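Local atomic coordinates of 8-demethyl-8-aminoriboflavin-5'-phosphate synthase (Streptomyces davawensis, PDB entry 5MLD), a protein that replaces the C-8 methyl group of riboflavin-5'-phosphate (FMN) by an amino group from glutamate, a step in making the antibiotic roseoflavin. Residues Leu3-Leu8 / Glu35-Glu40; Asp48-Tyr53 / Gly63-Arg68; Lys118-Tyr123 / Thr210-Cys215; Gly137-Ala142 / Ala161-Gly166. All coordinates share one frame; numbering follows the deposited sequence.

Overall arrangement
Interactions 1 and 4 belong to the flavodoxin-like core and reach the same sheet, their centres about 22 Å apart. Interaction 1 joins two parallel strands through backbone bonds, with charged side chains on one face. Interaction 4 sets a helix on a strand by apolar and aromatic contacts, close to the flavin site. Interaction 2, partly buried, ties two parts of one connection together by salt bridges. Interaction 3, a buried contact, ties a loop to the start of helix 212-220 and combines a salt bridge, a backbone bond and an amide bond with a leucine packed on Phe120 and touching Tyr123. Interactions 2 and 4 both touch the second subunit, and interactions 3 and 4 both touch the fourth.

Interaction 1: Leu3-Leu8 / Glu35-Glu40; sequences LKALIL and EGIETE
Strands 4-8 and 38-40 run parallel, pairing Lys4 with Glu38, Ala5 with Thr39 and Leu6 with Glu40, their short axes 4.7 Å apart and inclined by 21°. Four backbone bonds alternate in direction: Glu38 N to Leu3 O (3.1 Å), Ala5 N to Glu38 O (2.8 Å), Glu40 N to Ala5 O (3.0 Å) and Ile7 N to Glu40 O (2.9 Å). The side chains sort by face. Ala5 and Thr39 share one, where helix 20-34 packs through Val29 against Thr39 and Ile7, two beta-branched residues that suit the close fit of helix on sheet. The small Ala5 leaves room for Ile37, whose CG2 branch lies 3.8 Å from Ala5 CB. Lys4, Leu6, Glu38 and Glu40 occupy the other face. There Leu6 and Glu40 lie side by side and point the same way, each with CG anti to its backbone N (chi1 178° and 179°), which brings Leu6 CD1 to 4.0 Å from Glu40 CB. The aliphatic part of the glutamate thus flanks the leucine while its carboxylate reaches on to a salt bridge with Lys78. Gly36 closes helix 20-34 in a Schellman motif, its positive phi being easy for a residue without CB, and a water accepts from Leu3 N and donates to Gly36 O at 2.7 Å. The contact pairs the two strands of the beta-alpha-beta unit 4-9, 20-34, 38-43. Main-chain bonds hold them together, while one face offers Ile7 and Thr39 to the helix and the other mixes the exposed Lys4 and Glu38 with the buried Leu6.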
loop_
_atom_site.group_PDB
_atom_site.type_symbol
_atom_site.label_atom_id
_atom_site.label_comp_id
_atom_site.label_asym_id
_atom_site.label_seq_id
_atom_site.Cartn_x
_atom_site.Cartn_y
_atom_site.Cartn_z
ATOM N N LEU A 3 16.754 29.656 -3.780
ATOM C CA LEU A 3 16.334 28.273 -3.645
ATOM C C LEU A 3 16.001 27.682 -5.011
ATOM O O LEU A 3 15.609 28.395 -5.940
ATOM C CB LEU A 3 15.115 28.183 -2.731
ATOM C CG LEU A 3 15.342 28.672 -1.302
ATOM C CD1 LEU A 3 14.001 28.814 -0.637
ATOM C CD2 LEU A 3 16.179 27.663 -0.573
ATOM N N LYS A 4 16.152 26.364 -5.125
ATOM C CA LYS A 4 15.944 25.665 -6.385
ATOM C C LYS A 4 14.961 24.529 -6.183
ATOM O O LYS A 4 15.057 23.788 -5.201
ATOM C CB LYS A 4 17.258 25.084 -6.945
ATOM C CG LYS A 4 18.344 26.117 -7.152
ATOM C CD LYS A 4 19.666 25.445 -7.427
ATOM C CE LYS A 4 20.813 26.407 -7.175
ATOM N NZ LYS A 4 21.626 26.653 -8.400
ATOM N N ALA A 5 14.045 24.376 -7.140
ATOM C CA ALA A 5 13.128 23.247 -7.185
ATOM C C ALA A 5 13.466 22.396 -8.400
ATOM O O ALA A 5 13.557 22.913 -9.515
ATOM C CB ALA A 5 11.677 23.719 -7.265
ATOM N N LEU A 6 13.649 21.099 -8.182
ATOM C CA LEU A 6 13.946 20.159 -9.249
ATOM C C LEU A 6 12.725 19.267 -9.422
ATOM O O LEU A 6 12.311 18.600 -8.474
ATOM C CB LEU A 6 15.185 19.333 -8.924
ATOM C CG LEU A 6 15.532 18.283 -9.983
ATOM C CD1 LEU A 6 15.839 18.949 -11.347
ATOM C CD2 LEU A 6 16.668 17.422 -9.497
ATOM N N ILE A 7 12.137 19.275 -10.616
ATOM C CA ILE A 7 10.931 18.499 -10.906
ATOM C C ILE A 7 11.327 17.389 -11.858
ATOM O O ILE A 7 11.821 17.667 -12.951
ATOM C CB ILE A 7 9.824 19.369 -11.514
ATOM C CG1 ILE A 7 9.571 20.598 -10.613
ATOM C CG2 ILE A 7 8.555 18.522 -11.706
ATOM C CD1 ILE A 7 8.630 21.655 -11.203
ATOM N N LEU A 8 11.121 16.137 -11.451
ATOM C CA LEU A 8 11.519 14.985 -12.263
ATOM C C LEU A 8 10.262 14.384 -12.879
ATOM O O LEU A 8 9.454 13.773 -12.177
ATOM C CB LEU A 8 12.264 13.936 -11.434
ATOM C CG LEU A 8 13.512 14.447 -10.713
ATOM C CD1 LEU A 8 14.171 13.300 -9.938
ATOM C CD2 LEU A 8 14.480 15.072 -11.708
ATOM N N GLU A 35 7.109 32.342 -6.617
ATOM C CA GLU A 35 7.648 32.236 -5.262
ATOM C C GLU A 35 9.121 32.621 -5.178
ATOM O O GLU A 35 9.689 32.605 -4.076
ATOM C CB GLU A 35 7.485 30.806 -4.722
ATOM C CG GLU A 35 6.057 30.400 -4.389
ATOM C CD GLU A 35 5.634 30.824 -2.979
ATOM O OE1 GLU A 35 6.442 31.461 -2.259
ATOM O OE2 GLU A 35 4.493 30.513 -2.588
ATOM N N GLY A 36 9.764 32.938 -6.296
ATOM C CA GLY A 36 11.189 33.191 -6.269
ATOM C C GLY A 36 12.038 31.946 -6.235
ATOM O O GLY A 36 13.227 32.019 -5.912
ATOM N N ILE A 37 11.467 30.790 -6.553
ATOM C CA ILE A 37 12.192 29.527 -6.509
ATOM C C ILE A 37 12.454 29.098 -7.946
ATOM O O ILE A 37 11.511 28.910 -8.726
ATOM C CB ILE A 37 11.417 28.480 -5.705
ATOM C CG1 ILE A 37 11.260 29.005 -4.272
ATOM C CG2 ILE A 37 12.119 27.126 -5.741
ATOM C CD1 ILE A 37 10.756 28.029 -3.290
ATOM N N GLU A 38 13.732 29.016 -8.304
ATOM C CA GLU A 38 14.122 28.682 -9.666
ATOM C C GLU A 38 13.833 27.212 -9.915
ATOM O O GLU A 38 14.168 26.364 -9.087
ATOM C CB GLU A 38 15.602 28.967 -9.887
ATOM C CG GLU A 38 16.041 30.335 -9.395
ATOM C CD GLU A 38 17.508 30.598 -9.644
ATOM O OE1 GLU A 38 18.314 29.642 -9.572
ATOM O OE2 GLU A 38 17.850 31.765 -9.926
ATOM N N THR A 39 13.206 26.915 -11.048
ATOM C CA THR A 39 12.776 25.555 -11.345
ATOM C C THR A 39 13.607 24.955 -12.464
ATOM O O THR A 39 14.067 25.656 -13.372
ATOM C CB THR A 39 11.308 25.499 -11.753
ATOM O OG1 THR A 39 11.118 26.257 -12.958
ATOM C CG2 THR A 39 10.449 26.052 -10.661
ATOM N N GLU A 40 13.768 23.640 -12.401
ATOM C CA GLU A 40 14.348 22.880 -13.498
ATOM C C GLU A 40 13.528 21.615 -13.655
ATOM O O GLU A 40 13.242 20.949 -12.656
ATOM C CB GLU A 40 15.802 22.524 -13.209
ATOM C CG GLU A 40 16.451 21.710 -14.303
ATOM C CD GLU A 40 17.946 21.607 -14.106
ATOM O OE1 GLU A 40 18.418 21.858 -12.967
ATOM O OE2 GLU A 40 18.644 21.283 -15.092
HETATM O O HOH W 1 14.391 31.722 -3.484
#

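Interaction 2: Asp48-Tyr53 / Gly63-Arg68; sequences DIEQEY and GEKARR
Arg68 faces Asp48 head-on, guanidinium and carboxylate nearly coplanar (21° apart): NH2 meets OD1 of Asp48 at 2.7 Å and NH1 meets its OD2 at 2.8 Å, both on the syn side. Glu50 crosses Arg68 at about a right angle. Its carboxylate is turned 77° from the guanidinium, and its OE1 takes Arg68 NE at 2.8 Å on the anti side, with NH2 as a second donor. Lys65 NZ comes to the syn side of the same carboxylate and bonds both Glu50 oxygens, and the bend of Glu50 at chi2 (54°) is consistent with this placement. Glu50 OE2 also accepts from Glu52 N at 2.8 Å, so five bonds fix this buried group and probably favour its ionised form. Lys65 NZ further meets Glu52 OE2 at 2.9 Å, from above the carboxylate; that oxygen has another partner, Arg14 of the second subunit. The small Ala66 packs against the backbone, its CB 3.5 Å from Glu52 O. The long, flexible basic chains suit a network that links five residues. Both segments belong to the connection between strand 38-43 and helix 72-81, and Ile49 and Gln51 lean on helix 98-107.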
loop_
_atom_site.group_PDB
_atom_site.type_symbol
_atom_site.label_atom_id
_atom_site.label_comp_id
_atom_site.label_asym_id
_atom_site.label_seq_id
_atom_site.Cartn_x
_atom_site.Cartn_y
_atom_site.Cartn_z
ATOM N N ASP A 48 20.498 8.402 -19.844
ATOM C CA ASP A 48 21.035 7.054 -19.724
ATOM C C ASP A 48 21.403 6.809 -18.267
ATOM O O ASP A 48 22.468 7.217 -17.808
ATOM C CB ASP A 48 22.232 6.900 -20.654
ATOM C CG ASP A 48 22.846 5.527 -20.598
ATOM O OD1 ASP A 48 22.135 4.555 -20.265
ATOM O OD2 ASP A 48 24.055 5.425 -20.883
ATOM N N ILE A 49 20.525 6.116 -17.540
ATOM C CA ILE A 49 20.724 5.805 -16.125
ATOM C C ILE A 49 20.734 4.290 -15.973
ATOM O O ILE A 49 19.712 3.640 -16.212
ATOM C CB ILE A 49 19.616 6.415 -15.250
ATOM C CG1 ILE A 49 19.492 7.932 -15.451
ATOM C CG2 ILE A 49 19.815 6.026 -13.782
ATOM C CD1 ILE A 49 20.713 8.716 -15.114
ATOM N N GLU A 50 21.872 3.730 -15.546
ATOM C CA GLU A 50 22.001 2.276 -15.481
ATOM C C GLU A 50 21.192 1.712 -14.321
ATOM O O GLU A 50 21.295 2.187 -13.186
ATOM C CB GLU A 50 23.472 1.865 -15.344
ATOM C CG GLU A 50 23.663 0.357 -15.205
ATOM C CD GLU A 50 23.002 -0.441 -16.339
ATOM O OE1 GLU A 50 23.202 -0.104 -17.534
ATOM O OE2 GLU A 50 22.278 -1.413 -16.031
ATOM N N GLN A 51 20.379 0.693 -14.619
ATOM C CA GLN A 51 19.513 0.062 -13.629
ATOM C C GLN A 51 20.232 -1.011 -12.819
ATOM O O GLN A 51 19.877 -1.255 -11.659
ATOM C CB GLN A 51 18.305 -0.564 -14.336
ATOM C CG GLN A 51 17.352 -1.335 -13.434
ATOM C CD GLN A 51 16.241 -1.995 -14.234
ATOM O OE1 GLN A 51 16.440 -2.390 -15.386
ATOM N NE2 GLN A 51 15.059 -2.078 -13.646
ATOM N N GLU A 52 21.221 -1.672 -13.408
ATOM C CA GLU A 52 21.824 -2.827 -12.763
ATOM C C GLU A 52 22.666 -2.407 -11.566
ATOM O O GLU A 52 23.163 -1.279 -11.478
ATOM C CB GLU A 52 22.687 -3.615 -13.751
ATOM C CG GLU A 52 21.866 -4.379 -14.777
ATOM C CD GLU A 52 22.697 -4.915 -15.923
ATOM O OE1 GLU A 52 23.861 -5.318 -15.686
ATOM O OE2 GLU A 52 22.178 -4.947 -17.063
ATOM N N TYR A 53 22.821 -3.348 -10.639
ATOM C CA TYR A 53 23.503 -3.116 -9.372
ATOM C C TYR A 53 24.802 -3.899 -9.308
ATOM O O TYR A 53 24.859 -5.079 -9.688
ATOM C CB TYR A 53 22.619 -3.528 -8.183
ATOM C CG TYR A 53 23.284 -3.244 -6.843
ATOM C CD1 TYR A 53 24.163 -4.163 -6.267
ATOM C CD2 TYR A 53 23.059 -2.044 -6.177
ATOM C CE1 TYR A 53 24.784 -3.905 -5.054
ATOM C CE2 TYR A 53 23.667 -1.779 -4.956
ATOM C CZ TYR A 53 24.539 -2.710 -4.408
ATOM O OH TYR A 53 25.154 -2.449 -3.208
ATOM N N GLY A 63 29.375 -7.335 -13.051
ATOM C CA GLY A 63 29.093 -5.962 -12.708
ATOM C C GLY A 63 29.616 -4.914 -13.658
ATOM O O GLY A 63 29.356 -3.730 -13.429
ATOM N N GLU A 64 30.328 -5.299 -14.725
ATOM C CA GLU A 64 30.883 -4.295 -15.626
ATOM C C GLU A 64 29.803 -3.344 -16.129
ATOM O O GLU A 64 29.985 -2.123 -16.109
ATOM C CB GLU A 64 31.592 -4.960 -16.801
ATOM C CG GLU A 64 33.031 -5.337 -16.529
ATOM C CD GLU A 64 33.565 -6.297 -17.574
ATOM O OE1 GLU A 64 34.244 -7.278 -17.198
ATOM O OE2 GLU A 64 33.272 -6.076 -18.773
ATOM N N LYS A 65 28.662 -3.885 -16.575
ATOM C CA LYS A 65 27.593 -3.020 -17.073
ATOM C C LYS A 65 27.048 -2.117 -15.969
ATOM O O LYS A 65 26.790 -0.928 -16.198
ATOM C CB LYS A 65 26.470 -3.863 -17.683
ATOM C CG LYS A 65 25.347 -3.044 -18.325
ATOM C CD LYS A 65 24.387 -3.950 -19.079
ATOM C CE LYS A 65 23.277 -3.151 -19.758
ATOM N NZ LYS A 65 22.215 -2.697 -18.822
ATOM N N ALA A 66 26.876 -2.657 -14.759
ATOM C CA ALA A 66 26.443 -1.823 -13.642
ATOM C C ALA A 66 27.440 -0.711 -13.347
ATOM O O ALA A 66 27.039 0.385 -12.947
ATOM C CB ALA A 66 26.225 -2.672 -12.397
ATOM N N ARG A 67 28.735 -0.955 -13.547
ATOM C CA ARG A 67 29.740 0.049 -13.206
ATOM C C ARG A 67 29.987 1.068 -14.314
ATOM O O ARG A 67 30.817 1.962 -14.132
ATOM C CB ARG A 67 31.077 -0.629 -12.853
ATOM C CG ARG A 67 31.074 -1.356 -11.521
ATOM C CD ARG A 67 32.465 -1.877 -11.136
ATOM N NE ARG A 67 33.084 -2.683 -12.186
ATOM C CZ ARG A 67 32.904 -3.996 -12.342
ATOM N NH1 ARG A 67 32.110 -4.674 -11.522
ATOM N NH2 ARG A 67 33.520 -4.639 -13.332
ATOM N N ARG A 68 29.309 0.960 -15.448
ATOM C CA ARG A 68 29.685 1.760 -16.604
ATOM C C ARG A 68 29.427 3.251 -16.360
ATOM O O ARG A 68 28.679 3.651 -15.470
ATOM C CB ARG A 68 28.934 1.279 -17.840
ATOM C CG ARG A 68 27.470 1.664 -17.877
ATOM C CD ARG A 68 26.736 0.891 -18.958
ATOM N NE ARG A 68 25.304 1.160 -18.903
ATOM C CZ ARG A 68 24.731 2.245 -19.420
ATOM N NH1 ARG A 68 25.459 3.175 -20.026
ATOM N NH2 ARG A 68 23.424 2.413 -19.312
HETATM O O HOH W 2 26.037 -5.502 -14.297
HETATM O O HOH W 3 24.564 1.060 -11.741
#

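Interaction 3: Lys118-Tyr123 / Thr210-Cys215; sequences KQFPLY and TDLEAC
Lys118 NZ forms a salt bridge with Glu213 OE1 at 2.7 Å, approaching from above the carboxylate, 42° out of its plane. Bends at chi2 and chi4 carry the long lysine chain alongside Asp211 to Glu213. Its carbonyl is used as well: Leu212 N donates to Lys118 O at 2.9 Å, giving a partner to an N-H of the first turn, which has no acceptor within the helix. Gln119 NE2 reaches Thr210 O at 2.9 Å in the carbonyl plane, on a lone pair; an amide suits this buried spot because NE2 also donates to Tyr208 O while OE1 accepts from Asn124 ND2. The helix begins here with Asp211 as N-cap, its OD1 accepting from Ala214 N at 2.9 Å, and the 118-123 loop, which leads into sheet strand 125-132, is thereby tied to the start of the late helix. Further in, Leu212 touches two rings. Its CD1 sits over the centre of one face of Phe120 in a CH-pi contact, 3.6 Å from the centroid and only 6° off the normal. The Tyr123 and Leu212 side chains point toward each other from opposite directions, with Tyr123 CE1 4.0 Å from Leu212 CD1 and Tyr123 OH 3.6 Å from Leu212 CD2. The Tyr123 hydroxyl is hydrogen-bonded to Asn159 and Asn195 of the fourth subunit, and Pro236 of the third subunit packs on Phe120 and Leu212.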
loop_
_atom_site.group_PDB
_atom_site.type_symbol
_atom_site.label_atom_id
_atom_site.label_comp_id
_atom_site.label_asym_id
_atom_site.label_seq_id
_atom_site.Cartn_x
_atom_site.Cartn_y
_atom_site.Cartn_z
ATOM N N LYS A 118 26.676 15.529 10.668
ATOM C CA LYS A 118 26.269 14.203 11.121
ATOM C C LYS A 118 24.826 13.921 10.704
ATOM O O LYS A 118 24.030 13.343 11.449
ATOM C CB LYS A 118 26.451 14.047 12.633
ATOM C CG LYS A 118 27.824 14.483 13.138
ATOM C CD LYS A 118 28.941 13.710 12.451
ATOM C CE LYS A 118 30.303 14.098 13.014
ATOM N NZ LYS A 118 30.334 13.989 14.502
ATOM N N GLN A 119 24.491 14.333 9.487
ATOM C CA GLN A 119 23.179 14.093 8.910
ATOM C C GLN A 119 23.344 13.451 7.544
ATOM O O GLN A 119 24.390 13.574 6.904
ATOM C CB GLN A 119 22.382 15.391 8.788
ATOM C CG GLN A 119 21.972 15.974 10.128
ATOM C CD GLN A 119 21.467 17.388 10.017
ATOM O OE1 GLN A 119 21.506 17.994 8.942
ATOM N NE2 GLN A 119 20.984 17.934 11.134
ATOM N N PHE A 120 22.298 12.746 7.104
ATOM C CA PHE A 120 22.294 12.201 5.756
ATOM C C PHE A 120 22.375 13.345 4.741
ATOM O O PHE A 120 21.986 14.478 5.039
ATOM C CB PHE A 120 21.039 11.343 5.531
ATOM C CG PHE A 120 20.861 10.241 6.544
ATOM C CD1 PHE A 120 21.962 9.572 7.083
ATOM C CD2 PHE A 120 19.592 9.875 6.973
ATOM C CE1 PHE A 120 21.788 8.553 8.029
ATOM C CE2 PHE A 120 19.410 8.860 7.911
ATOM C CZ PHE A 120 20.514 8.196 8.446
ATOM N N PRO A 121 22.878 13.065 3.528
ATOM C CA PRO A 121 23.152 14.150 2.568
ATOM C C PRO A 121 21.933 14.945 2.151
ATOM O O PRO A 121 22.080 16.116 1.780
ATOM C CB PRO A 121 23.755 13.412 1.361
ATOM C CG PRO A 121 24.244 12.151 1.892
ATOM C CD PRO A 121 23.372 11.770 3.041
ATOM N N LEU A 122 20.737 14.360 2.189
ATOM C CA LEU A 122 19.544 15.051 1.713
ATOM C C LEU A 122 18.741 15.690 2.845
ATOM O O LEU A 122 17.627 16.172 2.617
ATOM C CB LEU A 122 18.673 14.080 0.900
ATOM C CG LEU A 122 19.406 13.497 -0.319
ATOM C CD1 LEU A 122 18.506 12.611 -1.166
ATOM C CD2 LEU A 122 19.996 14.602 -1.190
ATOM N N TYR A 123 19.284 15.711 4.056
ATOM C CA TYR A 123 18.647 16.426 5.156
ATOM C C TYR A 123 18.427 17.895 4.814
ATOM O O TYR A 123 19.195 18.508 4.065
ATOM C CB TYR A 123 19.497 16.309 6.426
ATOM C CG TYR A 123 18.871 15.373 7.447
ATOM C CD1 TYR A 123 18.741 14.020 7.177
ATOM C CD2 TYR A 123 18.421 15.842 8.671
ATOM C CE1 TYR A 123 18.170 13.160 8.089
ATOM C CE2 TYR A 123 17.851 14.992 9.594
ATOM C CZ TYR A 123 17.727 13.655 9.302
ATOM O OH TYR A 123 17.154 12.793 10.205
ATOM N N THR A 210 19.904 18.071 14.447
ATOM C CA THR A 210 20.027 16.705 14.933
ATOM C C THR A 210 21.356 16.104 14.517
ATOM O O THR A 210 21.748 16.190 13.353
ATOM C CB THR A 210 18.888 15.845 14.376
ATOM O OG1 THR A 210 17.634 16.483 14.630
ATOM C CG2 THR A 210 18.908 14.453 15.016
ATOM N N ASP A 211 22.044 15.494 15.485
ATOM C CA ASP A 211 23.292 14.766 15.263
ATOM C C ASP A 211 22.938 13.278 15.251
ATOM O O ASP A 211 22.766 12.661 16.305
ATOM C CB ASP A 211 24.296 15.122 16.359
ATOM C CG ASP A 211 25.642 14.424 16.203
ATOM O OD1 ASP A 211 25.731 13.349 15.561
ATOM O OD2 ASP A 211 26.631 14.960 16.757
ATOM N N LEU A 212 22.813 12.697 14.050
ATOM C CA LEU A 212 22.407 11.296 13.967
ATOM C C LEU A 212 23.476 10.368 14.530
ATOM O O LEU A 212 23.162 9.257 14.982
ATOM C CB LEU A 212 22.107 10.912 12.516
ATOM C CG LEU A 212 21.126 11.838 11.796
ATOM C CD1 LEU A 212 20.921 11.367 10.350
ATOM C CD2 LEU A 212 19.792 11.887 12.523
ATOM N N GLU A 213 24.741 10.783 14.465
ATOM C CA GLU A 213 25.809 9.976 15.044
ATOM C C GLU A 213 25.651 9.880 16.556
ATOM O O GLU A 213 25.801 8.800 17.139
ATOM C CB GLU A 213 27.164 10.572 14.672
ATOM C CG GLU A 213 28.357 9.787 15.167
ATOM C CD GLU A 213 29.654 10.385 14.673
ATOM O OE1 GLU A 213 30.087 11.412 15.240
ATOM O OE2 GLU A 213 30.217 9.847 13.695
ATOM N N ALA A 214 25.329 11.002 17.200
ATOM C CA ALA A 214 25.107 11.009 18.643
ATOM C C ALA A 214 23.862 10.217 19.017
ATOM O O ALA A 214 23.880 9.438 19.981
ATOM C CB ALA A 214 25.014 12.451 19.144
ATOM N N CYS A 215 22.766 10.394 18.265
ATOM C CA CYS A 215 21.584 9.570 18.495
ATOM C C CYS A 215 21.938 8.097 18.429
ATOM O O CYS A 215 21.483 7.303 19.259
ATOM C CB CYS A 215 20.485 9.897 17.474
ATOM S SG CYS A 215 19.722 11.520 17.668
#

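Interaction 4: Gly137-Ala142 / Ala161-Gly166; sequences GAHHVA and AAYWLG
The hydroxyl of Tyr163 sits against the His139 ring, OH 3.2 Å from CE1, and is hydrogen-bonded to Glu135 OE2 of the third subunit. The contact belongs to the flavodoxin-like fold: helix 138-152 follows strand 125-132 and packs on the sheet, where strand 161-164 lies parallel beside that strand in a beta-alpha-beta crossover. Across the contact the short helix and strand segments run at 146° to each other, 9.5 Å between axes. The two rings meet obliquely, centroids 5.0 Å apart and planes at 72°. Tyr163 has CG between its backbone N and carbonyl carbon (chi1 61°), the crowded position, which stands the ring up beside the helix. One face of it receives Ala138 CB in a CH-pi contact, 3.9 Å from the ring centroid, and CB is also 3.6 Å from Tyr163 CG. Alanine's single methyl lets the helix lie close to the ring. Leu165 also touches that methyl, its CD1 4.0 Å from Ala138 CB, and the leucine lies close to the bound flavin as well. Gly137, the N-cap residue, has a positive phi at which a CB would press on the preceding carbonyl oxygen; its N, like that of His139, donates to Asp136 of the third subunit. A turn further along, two small residues let helix and strand approach, with Ala142 CB 4.0 Å from Ala161 CB.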
loop_
_atom_site.group_PDB
_atom_site.type_symbol
_atom_site.label_atom_id
_atom_site.label_comp_id
_atom_site.label_asym_id
_atom_site.label_seq_id
_atom_site.Cartn_x
_atom_site.Cartn_y
_atom_site.Cartn_z
ATOM N N GLY A 137 -4.907 5.350 -7.642
ATOM C CA GLY A 137 -3.592 5.030 -7.100
ATOM C C GLY A 137 -2.846 6.201 -6.481
ATOM O O GLY A 137 -1.749 6.021 -5.943
ATOM N N ALA A 138 -3.438 7.396 -6.541
ATOM C CA ALA A 138 -2.711 8.606 -6.157
ATOM C C ALA A 138 -2.275 8.564 -4.691
ATOM O O ALA A 138 -1.097 8.772 -4.377
ATOM C CB ALA A 138 -3.570 9.839 -6.434
ATOM N N HIS A 139 -3.210 8.327 -3.770
ATOM C CA HIS A 139 -2.822 8.371 -2.354
ATOM C C HIS A 139 -1.897 7.211 -1.970
ATOM O O HIS A 139 -1.027 7.358 -1.093
ATOM C CB HIS A 139 -4.083 8.415 -1.486
ATOM C CG HIS A 139 -4.844 9.699 -1.629
ATOM N ND1 HIS A 139 -6.022 9.800 -2.341
ATOM C CD2 HIS A 139 -4.563 10.951 -1.193
ATOM C CE1 HIS A 139 -6.442 11.052 -2.322
ATOM N NE2 HIS A 139 -5.579 11.769 -1.626
ATOM N N HIS A 140 -2.059 6.062 -2.615
ATOM C CA HIS A 140 -1.169 4.927 -2.378
ATOM C C HIS A 140 0.259 5.246 -2.817
ATOM O O HIS A 140 1.223 5.011 -2.076
ATOM C CB HIS A 140 -1.720 3.701 -3.115
ATOM C CG HIS A 140 -0.939 2.441 -2.883
ATOM N ND1 HIS A 140 -1.032 1.348 -3.717
ATOM C CD2 HIS A 140 -0.071 2.092 -1.903
ATOM C CE1 HIS A 140 -0.246 0.384 -3.268
ATOM N NE2 HIS A 140 0.341 0.807 -2.163
ATOM N N VAL A 141 0.414 5.812 -4.016
ATOM C CA VAL A 141 1.743 6.176 -4.488
ATOM C C VAL A 141 2.347 7.258 -3.609
ATOM O O VAL A 141 3.538 7.209 -3.274
ATOM C CB VAL A 141 1.682 6.621 -5.965
ATOM C CG1 VAL A 141 3.024 7.129 -6.411
ATOM C CG2 VAL A 141 1.259 5.452 -6.844
ATOM N N ALA A 142 1.537 8.247 -3.222
ATOM C CA ALA A 142 2.044 9.320 -2.375
ATOM C C ALA A 142 2.566 8.762 -1.067
ATOM O O ALA A 142 3.652 9.138 -0.616
ATOM C CB ALA A 142 0.955 10.368 -2.121
ATOM N N ALA A 161 1.034 16.609 -1.979
ATOM C CA ALA A 161 0.841 15.743 -3.141
ATOM C C ALA A 161 -0.374 16.209 -3.932
ATOM O O ALA A 161 -1.495 16.187 -3.411
ATOM C CB ALA A 161 0.660 14.289 -2.708
ATOM N N ALA A 162 -0.153 16.624 -5.184
ATOM C CA ALA A 162 -1.218 17.036 -6.090
ATOM C C ALA A 162 -1.316 16.052 -7.251
ATOM O O ALA A 162 -0.304 15.512 -7.698
ATOM C CB ALA A 162 -0.966 18.440 -6.633
ATOM N N TYR A 163 -2.535 15.833 -7.755
ATOM C CA TYR A 163 -2.735 14.722 -8.676
ATOM C C TYR A 163 -3.984 14.957 -9.514
ATOM O O TYR A 163 -4.844 15.775 -9.172
ATOM C CB TYR A 163 -2.833 13.389 -7.911
ATOM C CG TYR A 163 -3.986 13.368 -6.946
ATOM C CD1 TYR A 163 -3.839 13.841 -5.656
ATOM C CD2 TYR A 163 -5.238 12.903 -7.332
ATOM C CE1 TYR A 163 -4.887 13.857 -4.784
ATOM C CE2 TYR A 163 -6.304 12.903 -6.451
ATOM C CZ TYR A 163 -6.119 13.397 -5.177
ATOM O OH TYR A 163 -7.151 13.432 -4.275
ATOM N N TRP A 164 -4.069 14.212 -10.620
ATOM C CA TRP A 164 -5.277 14.110 -11.420
ATOM C C TRP A 164 -5.606 12.635 -11.621
ATOM O O TRP A 164 -4.716 11.822 -11.854
ATOM C CB TRP A 164 -5.118 14.794 -12.792
ATOM C CG TRP A 164 -6.398 14.791 -13.613
ATOM C CD1 TRP A 164 -7.352 15.763 -13.637
ATOM C CD2 TRP A 164 -6.837 13.772 -14.522
ATOM N NE1 TRP A 164 -8.366 15.416 -14.490
ATOM C CE2 TRP A 164 -8.070 14.200 -15.064
ATOM C CE3 TRP A 164 -6.301 12.548 -14.941
ATOM C CZ2 TRP A 164 -8.791 13.438 -15.995
ATOM C CZ3 TRP A 164 -7.015 11.784 -15.871
ATOM C CH2 TRP A 164 -8.247 12.233 -16.390
ATOM N N LEU A 165 -6.885 12.309 -11.517
ATOM C CA LEU A 165 -7.417 10.995 -11.841
ATOM C C LEU A 165 -8.779 11.189 -12.479
ATOM O O LEU A 165 -9.524 12.096 -12.098
ATOM C CB LEU A 165 -7.600 10.095 -10.594
ATOM C CG LEU A 165 -6.406 9.867 -9.667
ATOM C CD1 LEU A 165 -6.981 9.176 -8.437
ATOM C CD2 LEU A 165 -5.324 9.053 -10.341
ATOM N N GLY A 166 -9.114 10.328 -13.440
ATOM C CA GLY A 166 -10.488 10.220 -13.875
ATOM C C GLY A 166 -11.298 9.238 -13.025
ATOM O O GLY A 166 -10.835 8.741 -11.989
#